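Local coordinates for GTPase-activating protein BEM3 (Saccharomyces cerevisiae S288C, PDB 6FSF) that acts as a GTPase-activating protein for CDC42 and, less efficiently, for RHO1, and carries tandem PX and PH domains, the part described here, at residues A[53-58]-A[125-130]; A[21-26]-A[37-42]. All coordinates share one frame; numbering follows the deposited sequence.

Interaction 1: A[53-58]-A[125-130]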
ATOM      1  N   PHE A  53       9.106   5.511   3.608  1.00 55.77           N
ATOM      2  CA  PHE A  53       9.326   6.321   2.422  1.00 54.96           C
ATOM      3  C   PHE A  53       8.273   5.962   1.385  1.00 56.62           C
ATOM      4  O   PHE A  53       7.570   4.957   1.502  1.00 58.26           O
ATOM      5  CB  PHE A  53      10.746   6.147   1.865  1.00 49.54           C
ATOM      6  CG  PHE A  53      11.064   4.748   1.421  1.00 57.71           C
ATOM      7  CD1 PHE A  53      10.931   4.384   0.093  1.00 52.34           C
ATOM      8  CD2 PHE A  53      11.515   3.802   2.328  1.00 47.91           C
ATOM      9  CE1 PHE A  53      11.230   3.097  -0.326  1.00 58.29           C
ATOM     10  CE2 PHE A  53      11.814   2.512   1.918  1.00 46.40           C
ATOM     11  CZ  PHE A  53      11.673   2.162   0.588  1.00 46.46           C
ATOM     12  N   SER A  54       8.167   6.808   0.364  1.00 55.54           N
ATOM     13  CA  SER A  54       7.129   6.685  -0.647  1.00 58.02           C
ATOM     14  C   SER A  54       7.762   6.759  -2.026  1.00 54.61           C
ATOM     15  O   SER A  54       8.611   7.620  -2.276  1.00 58.82           O
ATOM     16  CB  SER A  54       6.076   7.784  -0.485  1.00 65.24           C
ATOM     17  OG  SER A  54       5.067   7.668  -1.470  1.00 74.43           O
ATOM     18  N   LYS A  55       7.355   5.859  -2.915  1.00 50.92           N
ATOM     19  CA  LYS A  55       7.869   5.828  -4.276  1.00 48.89           C
ATOM     20  C   LYS A  55       6.725   5.554  -5.236  1.00 55.73           C
ATOM     21  O   LYS A  55       5.865   4.712  -4.963  1.00 55.52           O
ATOM     22  CB  LYS A  55       8.947   4.749  -4.452  1.00 51.64           C
ATOM     23  CG  LYS A  55      10.147   4.891  -3.534  1.00 54.77           C
ATOM     24  CD  LYS A  55      11.025   6.061  -3.940  1.00 50.88           C
ATOM     25  CE  LYS A  55      12.250   6.146  -3.050  1.00 54.09           C
ATOM     26  NZ  LYS A  55      13.181   7.226  -3.475  1.00 57.99           N
ATOM     27  N   SER A  56       6.718   6.268  -6.358  1.00 53.90           N
ATOM     28  CA  SER A  56       5.817   5.920  -7.442  1.00 49.91           C
ATOM     29  C   SER A  56       6.259   4.606  -8.077  1.00 45.17           C
ATOM     30  O   SER A  56       7.402   4.164  -7.923  1.00 50.11           O
ATOM     31  CB  SER A  56       5.781   7.028  -8.496  1.00 56.47           C
ATOM     32  OG  SER A  56       6.977   7.047  -9.258  1.00 57.59           O
ATOM     33  N   ILE A  57       5.331   3.970  -8.797  1.00 53.16           N
ATOM     34  CA  ILE A  57       5.661   2.720  -9.476  1.00 55.21           C
ATOM     35  C   ILE A  57       6.749   2.952 -10.515  1.00 53.10           C
ATOM     36  O   ILE A  57       7.578   2.068 -10.771  1.00 50.52           O
ATOM     37  CB  ILE A  57       4.390   2.102 -10.097  1.00 62.15           C
ATOM     38  CG1 ILE A  57       4.725   0.816 -10.859  1.00 71.60           C
ATOM     39  CG2 ILE A  57       3.688   3.104 -11.000  1.00 72.75           C
ATOM     40  CD1 ILE A  57       5.335  -0.267  -9.995  1.00 57.51           C
ATOM     41  N   HIS A  58       6.783   4.147 -11.107  1.00 50.82           N
ATOM     42  CA  HIS A  58       7.821   4.475 -12.078  1.00 54.96           C
ATOM     43  C   HIS A  58       9.205   4.478 -11.435  1.00 49.72           C
ATOM     44  O   HIS A  58      10.167   3.961 -12.015  1.00 53.67           O
ATOM     45  CB  HIS A  58       7.523   5.830 -12.716  1.00 59.11           C
ATOM     46  CG  HIS A  58       8.589   6.303 -13.651  1.00 64.49           C
ATOM     47  ND1 HIS A  58       8.827   5.706 -14.871  1.00 63.24           N
ATOM     48  CD2 HIS A  58       9.486   7.312 -13.544  1.00 67.37           C
ATOM     49  CE1 HIS A  58       9.822   6.330 -15.476  1.00 61.19           C
ATOM     50  NE2 HIS A  58      10.240   7.308 -14.692  1.00 62.75           N
ATOM     51  N   ILE A 125      16.292   4.207  -0.630  1.00 48.46           N
ATOM     52  CA  ILE A 125      15.501   4.204   0.601  1.00 59.35           C
ATOM     53  C   ILE A 125      15.805   5.380   1.516  1.00 61.34           C
ATOM     54  O   ILE A 125      15.127   5.545   2.538  1.00 60.46           O
ATOM     55  CB  ILE A 125      15.707   2.898   1.393  1.00 58.75           C
ATOM     56  CG1 ILE A 125      17.126   2.830   1.963  1.00 59.84           C
ATOM     57  CG2 ILE A 125      15.443   1.691   0.509  1.00 53.83           C
ATOM     58  CD1 ILE A 125      17.385   1.602   2.815  1.00 54.90           C
ATOM     59  N   SER A 126      16.800   6.200   1.183  1.00 55.73           N
ATOM     60  CA  SER A 126      17.143   7.378   1.970  1.00 67.99           C
ATOM     61  C   SER A 126      16.510   8.654   1.428  1.00 69.03           C
ATOM     62  O   SER A 126      16.853   9.748   1.889  1.00 66.08           O
ATOM     63  CB  SER A 126      18.665   7.544   2.037  1.00 66.32           C
ATOM     64  OG  SER A 126      19.267   6.453   2.711  1.00 63.03           O
ATOM     65  N   THR A 127      15.606   8.540   0.458  1.00 65.45           N
ATOM     66  CA  THR A 127      14.927   9.681  -0.139  1.00 66.05           C
ATOM     67  C   THR A 127      13.421   9.470  -0.062  1.00 60.27           C
ATOM     68  O   THR A 127      12.938   8.365   0.204  1.00 62.84           O
ATOM     69  CB  THR A 127      15.357   9.895  -1.598  1.00 64.67           C
ATOM     70  OG1 THR A 127      15.341   8.641  -2.292  1.00 63.01           O
ATOM     71  CG2 THR A 127      16.754  10.491  -1.664  1.00 59.22           C
ATOM     72  N   ASP A 128      12.682  10.556  -0.304  1.00 60.88           N
ATOM     73  CA  ASP A 128      11.218  10.557  -0.234  1.00 67.38           C
ATOM     74  C   ASP A 128      10.729  10.041   1.117  1.00 68.20           C
ATOM     75  O   ASP A 128       9.740   9.308   1.206  1.00 58.93           O
ATOM     76  CB  ASP A 128      10.608   9.747  -1.379  1.00 63.00           C
ATOM     77  CG  ASP A 128      11.017  10.265  -2.739  1.00 68.92           C
ATOM     78  OD1 ASP A 128      10.423  11.264  -3.200  1.00 72.82           O
ATOM     79  OD2 ASP A 128      11.932   9.672  -3.353  1.00 67.60           O
ATOM     80  N   THR A 129      11.432  10.434   2.178  1.00 62.15           N
ATOM     81  CA  THR A 129      11.104   9.970   3.517  1.00 62.49           C
ATOM     82  C   THR A 129       9.722  10.457   3.934  1.00 64.61           C
ATOM     83  O   THR A 129       9.324  11.586   3.638  1.00 68.99           O
ATOM     84  CB  THR A 129      12.156  10.458   4.510  1.00 57.43           C
ATOM     85  OG1 THR A 129      13.463  10.216   3.979  1.00 60.45           O
ATOM     86  CG2 THR A 129      12.018   9.733   5.839  1.00 55.86           C
ATOM     87  N   VAL A 130       8.988   9.591   4.626  1.00 61.52           N
ATOM     88  CA  VAL A 130       7.632   9.875   5.079  1.00 61.49           C
ATOM     89  C   VAL A 130       7.608   9.784   6.596  1.00 66.08           C
ATOM     90  O   VAL A 130       8.094   8.804   7.171  1.00 64.72           O
ATOM     91  CB  VAL A 130       6.612   8.906   4.453  1.00 62.62           C
ATOM     92  CG1 VAL A 130       5.238   9.109   5.066  1.00 58.82           C
ATOM     93  CG2 VAL A 130       6.565   9.090   2.944  1.00 65.50           C
TER
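Ile125 sets its CA almost squarely over the centre of the Phe53 ring, 7° off the ring normal, a CH-pi contact that its CG2 extends by reaching CZ of the same ring. The Phe53 ring is carried there with CG between the backbone N and the carbonyl carbon (chi1 62°), while Ile39 and Ile41 of strand 35-43 also pack against this phenylalanine. Thr127 comes next, its OG1 accepting a hydrogen bond from Lys55 NZ at 2.8 Å. Asp128 grips the same amine in a salt bridge, OD2 to NZ 2.7 Å, using the anti lone pair, the one away from its other oxygen. A bend at chi2 (-72°) lets the Lys55 side chain cross those of Thr127 and Asp128 at about a right angle and puts NZ within reach of both OG1 and OD2; Phe124 adds a cation-pi contact. With an alanine here in place of Lys55, Asp128 OD2 would probably lose this salt bridge and Thr127 OG1 its donor, and the carboxylate would be freer to turn. The carbonyl of Asp128 works separately: its O accepts Ser54 N at 3.1 Å and touches Phe53 CA. Thr129 then pairs with Phe53 as a non-hydrogen-bonded antiparallel bridge, and Val130 lays its CG2 against Ser54 CB, 3.7 Å away. Ser54 turns its OG elsewhere, to Ser36 OG. The whole forms a short, weakly bonded antiparallel strand beside the three-stranded sheet of the PX fold, reached after its helices.

Interaction 2: A[21-26]-A[37-42]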
ATOM      1  N   ILE A  21      11.593  -5.306   5.630  1.00 56.92           N
ATOM      2  CA  ILE A  21      10.757  -4.366   4.895  1.00 60.61           C
ATOM      3  C   ILE A  21       9.309  -4.817   4.994  1.00 59.74           C
ATOM      4  O   ILE A  21       9.017  -6.003   5.171  1.00 67.87           O
ATOM      5  CB  ILE A  21      11.195  -4.229   3.415  1.00 65.60           C
ATOM      6  CG1 ILE A  21      10.850  -5.491   2.609  1.00 72.33           C
ATOM      7  CG2 ILE A  21      12.684  -3.931   3.327  1.00 55.70           C
ATOM      8  CD1 ILE A  21       9.563  -5.380   1.798  1.00 80.41           C
ATOM      9  N   GLU A  22       8.398  -3.854   4.886  1.00 57.41           N
ATOM     10  CA  GLU A  22       6.969  -4.145   4.828  1.00 57.66           C
ATOM     11  C   GLU A  22       6.313  -3.099   3.942  1.00 61.35           C
ATOM     12  O   GLU A  22       6.274  -1.920   4.300  1.00 53.74           O
ATOM     13  CB  GLU A  22       6.339  -4.156   6.218  1.00 53.16           C
ATOM     14  CG  GLU A  22       4.875  -4.578   6.210  1.00 73.28           C
ATOM     15  CD  GLU A  22       4.241  -4.543   7.586  1.00 83.39           C
ATOM     16  OE1 GLU A  22       4.947  -4.195   8.560  1.00 90.30           O
ATOM     17  OE2 GLU A  22       3.038  -4.862   7.697  1.00 75.43           O
ATOM     18  N   VAL A  23       5.820  -3.531   2.785  1.00 48.91           N
ATOM     19  CA  VAL A  23       5.039  -2.659   1.917  1.00 52.48           C
ATOM     20  C   VAL A  23       3.685  -2.446   2.585  1.00 56.94           C
ATOM     21  O   VAL A  23       2.897  -3.386   2.719  1.00 56.09           O
ATOM     22  CB  VAL A  23       4.885  -3.254   0.511  1.00 48.37           C
ATOM     23  CG1 VAL A  23       4.132  -2.297  -0.396  1.00 45.87           C
ATOM     24  CG2 VAL A  23       6.251  -3.582  -0.073  1.00 55.44           C
ATOM     25  N   LEU A  24       3.421  -1.218   3.024  1.00 49.44           N
ATOM     26  CA  LEU A  24       2.206  -0.932   3.776  1.00 49.70           C
ATOM     27  C   LEU A  24       1.021  -0.582   2.887  1.00 52.30           C
ATOM     28  O   LEU A  24      -0.126  -0.825   3.278  1.00 58.02           O
ATOM     29  CB  LEU A  24       2.455   0.214   4.763  1.00 48.06           C
ATOM     30  CG  LEU A  24       3.527   0.001   5.838  1.00 58.91           C
ATOM     31  CD1 LEU A  24       3.704   1.262   6.673  1.00 53.43           C
ATOM     32  CD2 LEU A  24       3.186  -1.187   6.725  1.00 51.18           C
ATOM     33  N   SER A  25       1.270  -0.027   1.703  1.00 53.20           N
ATOM     34  CA  SER A  25       0.194   0.460   0.848  1.00 51.25           C
ATOM     35  C   SER A  25       0.738   0.757  -0.540  1.00 50.71           C
ATOM     36  O   SER A  25       1.926   1.047  -0.717  1.00 52.83           O
ATOM     37  CB  SER A  25      -0.459   1.719   1.427  1.00 51.27           C
ATOM     38  OG  SER A  25      -1.398   2.267   0.516  1.00 47.40           O
ATOM     39  N   THR A  26      -0.160   0.680  -1.526  1.00 49.38           N
ATOM     40  CA  THR A  26       0.088   1.183  -2.872  1.00 53.11           C
ATOM     41  C   THR A  26      -0.957   2.220  -3.273  1.00 59.60           C
ATOM     42  O   THR A  26      -1.131   2.499  -4.464  1.00 54.18           O
ATOM     43  CB  THR A  26       0.118   0.041  -3.890  1.00 59.31           C
ATOM     44  OG1 THR A  26      -1.182  -0.555  -3.990  1.00 51.62           O
ATOM     45  CG2 THR A  26       1.122  -1.027  -3.465  1.00 55.06           C
ATOM     46  N   ILE A  37       3.697   4.124  -3.507  1.00 58.76           N
ATOM     47  CA  ILE A  37       3.917   2.899  -2.748  1.00 48.02           C
ATOM     48  C   ILE A  37       4.614   3.271  -1.445  1.00 55.80           C
ATOM     49  O   ILE A  37       5.754   3.752  -1.454  1.00 53.28           O
ATOM     50  CB  ILE A  37       4.739   1.883  -3.555  1.00 49.35           C
ATOM     51  CG1 ILE A  37       4.015   1.537  -4.859  1.00 54.83           C
ATOM     52  CG2 ILE A  37       5.013   0.634  -2.733  1.00 46.27           C
ATOM     53  CD1 ILE A  37       4.901   0.904  -5.907  1.00 49.77           C
ATOM     54  N   LEU A  38       3.928   3.054  -0.322  1.00 49.59           N
ATOM     55  CA  LEU A  38       4.472   3.347   1.000  1.00 50.93           C
ATOM     56  C   LEU A  38       5.172   2.109   1.549  1.00 50.94           C
ATOM     57  O   LEU A  38       4.575   1.031   1.612  1.00 52.15           O
ATOM     58  CB  LEU A  38       3.362   3.795   1.953  1.00 51.21           C
ATOM     59  CG  LEU A  38       3.799   4.234   3.352  1.00 58.48           C
ATOM     60  CD1 LEU A  38       4.615   5.516   3.278  1.00 56.36           C
ATOM     61  CD2 LEU A  38       2.597   4.407   4.270  1.00 48.85           C
ATOM     62  N   ILE A  39       6.430   2.270   1.951  1.00 49.01           N
ATOM     63  CA  ILE A  39       7.278   1.159   2.366  1.00 45.95           C
ATOM     64  C   ILE A  39       7.880   1.480   3.727  1.00 50.83           C
ATOM     65  O   ILE A  39       8.398   2.583   3.936  1.00 53.45           O
ATOM     66  CB  ILE A  39       8.393   0.882   1.340  1.00 48.84           C
ATOM     67  CG1 ILE A  39       7.793   0.520  -0.015  1.00 46.26           C
ATOM     68  CG2 ILE A  39       9.319  -0.219   1.841  1.00 46.60           C
ATOM     69  CD1 ILE A  39       8.794   0.525  -1.136  1.00 55.62           C
ATOM     70  N   ALA A  40       7.827   0.514   4.640  1.00 53.06           N
ATOM     71  CA  ALA A  40       8.372   0.676   5.979  1.00 57.05           C
ATOM     72  C   ALA A  40       9.663  -0.118   6.118  1.00 53.29           C
ATOM     73  O   ALA A  40       9.750  -1.266   5.672  1.00 47.22           O
ATOM     74  CB  ALA A  40       7.363   0.229   7.036  1.00 51.47           C
ATOM     75  N   ILE A  41      10.662   0.503   6.738  1.00 44.06           N
ATOM     76  CA  ILE A  41      11.944  -0.131   7.025  1.00 45.70           C
ATOM     77  C   ILE A  41      12.016  -0.378   8.525  1.00 51.94           C
ATOM     78  O   ILE A  41      11.796   0.541   9.323  1.00 54.42           O
ATOM     79  CB  ILE A  41      13.123   0.732   6.544  1.00 51.42           C
ATOM     80  CG1 ILE A  41      13.120   0.829   5.018  1.00 49.71           C
ATOM     81  CG2 ILE A  41      14.441   0.154   7.027  1.00 58.44           C
ATOM     82  CD1 ILE A  41      13.354  -0.495   4.325  1.00 51.43           C
ATOM     83  N   ILE A  42      12.319  -1.617   8.906  1.00 52.19           N
ATOM     84  CA  ILE A  42      12.201  -2.073  10.286  1.00 51.74           C
ATOM     85  C   ILE A  42      13.522  -2.695  10.719  1.00 52.87           C
ATOM     86  O   ILE A  42      14.102  -3.507   9.988  1.00 62.20           O
ATOM     87  CB  ILE A  42      11.044  -3.081  10.443  1.00 56.25           C
ATOM     88  CG1 ILE A  42       9.702  -2.371  10.253  1.00 63.32           C
ATOM     89  CG2 ILE A  42      11.112  -3.776  11.795  1.00 60.18           C
ATOM     90  CD1 ILE A  42       8.672  -3.194   9.506  1.00 69.93           C
TER
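Ile21 and Ile41 meet where the branch methyl CG2 of Ile21 lies 3.6 Å from CD1, the end of the longer arm of Ile41, as the two side chains cross obliquely. Ile41 achieves this by a double bend, with chi1 -66° and chi2 -65°, which swings CD1 back toward the partner strand. On the same face Val23 directs CG1 anti to its backbone N (chi1 -177°) and rests it against Ile37 CG2 at 3.9 Å, while its other methyl, CG2, lies more loosely beside Ile39 CG1. Helix 90-107 packs on this side, Leu100 against Ile37 and Tyr104 against Ile21. Backbone bonds join Glu22 and Ala40 in both directions, a regular hydrogen-bonded pair of the antiparallel hairpin that opens the PX-domain sheet. Regularity then breaks: Leu24 and Ser25 both face Leu38, a classic beta bulge. The carbonyl O of Leu38 takes Leu24 N at 2.9 Å and, weakly, Ser25 N at 3.5 Å, and Leu38 N returns a bond to Ser25 O. The extra residue sets Leu24 and Ser25 together against Leu38; Leu24 CD1 there spans two neighbours, Ala40 CB at 3.8 Å and Leu38 CD2 at 4.1 Å. The small methyl of Ala40 also lies close to Glu22 O. Glu22 extends fully beyond CG, and Ile42 crosses it, its CD1 4.0 Å from Glu22 OE1 and close to Glu22 CB. Past the bulge, Thr26 and Ile37 run side by side, CG2 next to CG1. The hydroxyls bond to partners beyond the two segments: Ser25 OG to Glu228 and to Leu27 N, Thr26 OG1 to Arg96 of helix 90-107.

Interaction 2 comes first along the chain and closes before interaction 1 opens, their centres about 10 Å apart. Both belong to one antiparallel sheet of the PX domain, whose strands follow the order 19-29, 35-43, 49-55, 129-130, so that the hairpin supplies one side and the late return of the chain the other. Strands 35-43 and 49-55 join the two: Lys55 O lies 2.7 Å from Ile37 N and Phe53 O 3.0 Å from Ile39 N, both probable hydrogen bonds, and the Phe53 ring packs on Ile41. The sheet thus illustrates how residues far apart in sequence, with three helices between strands 49-55 and 129-130, are gathered into one sheet, the last strand only weakly bonded.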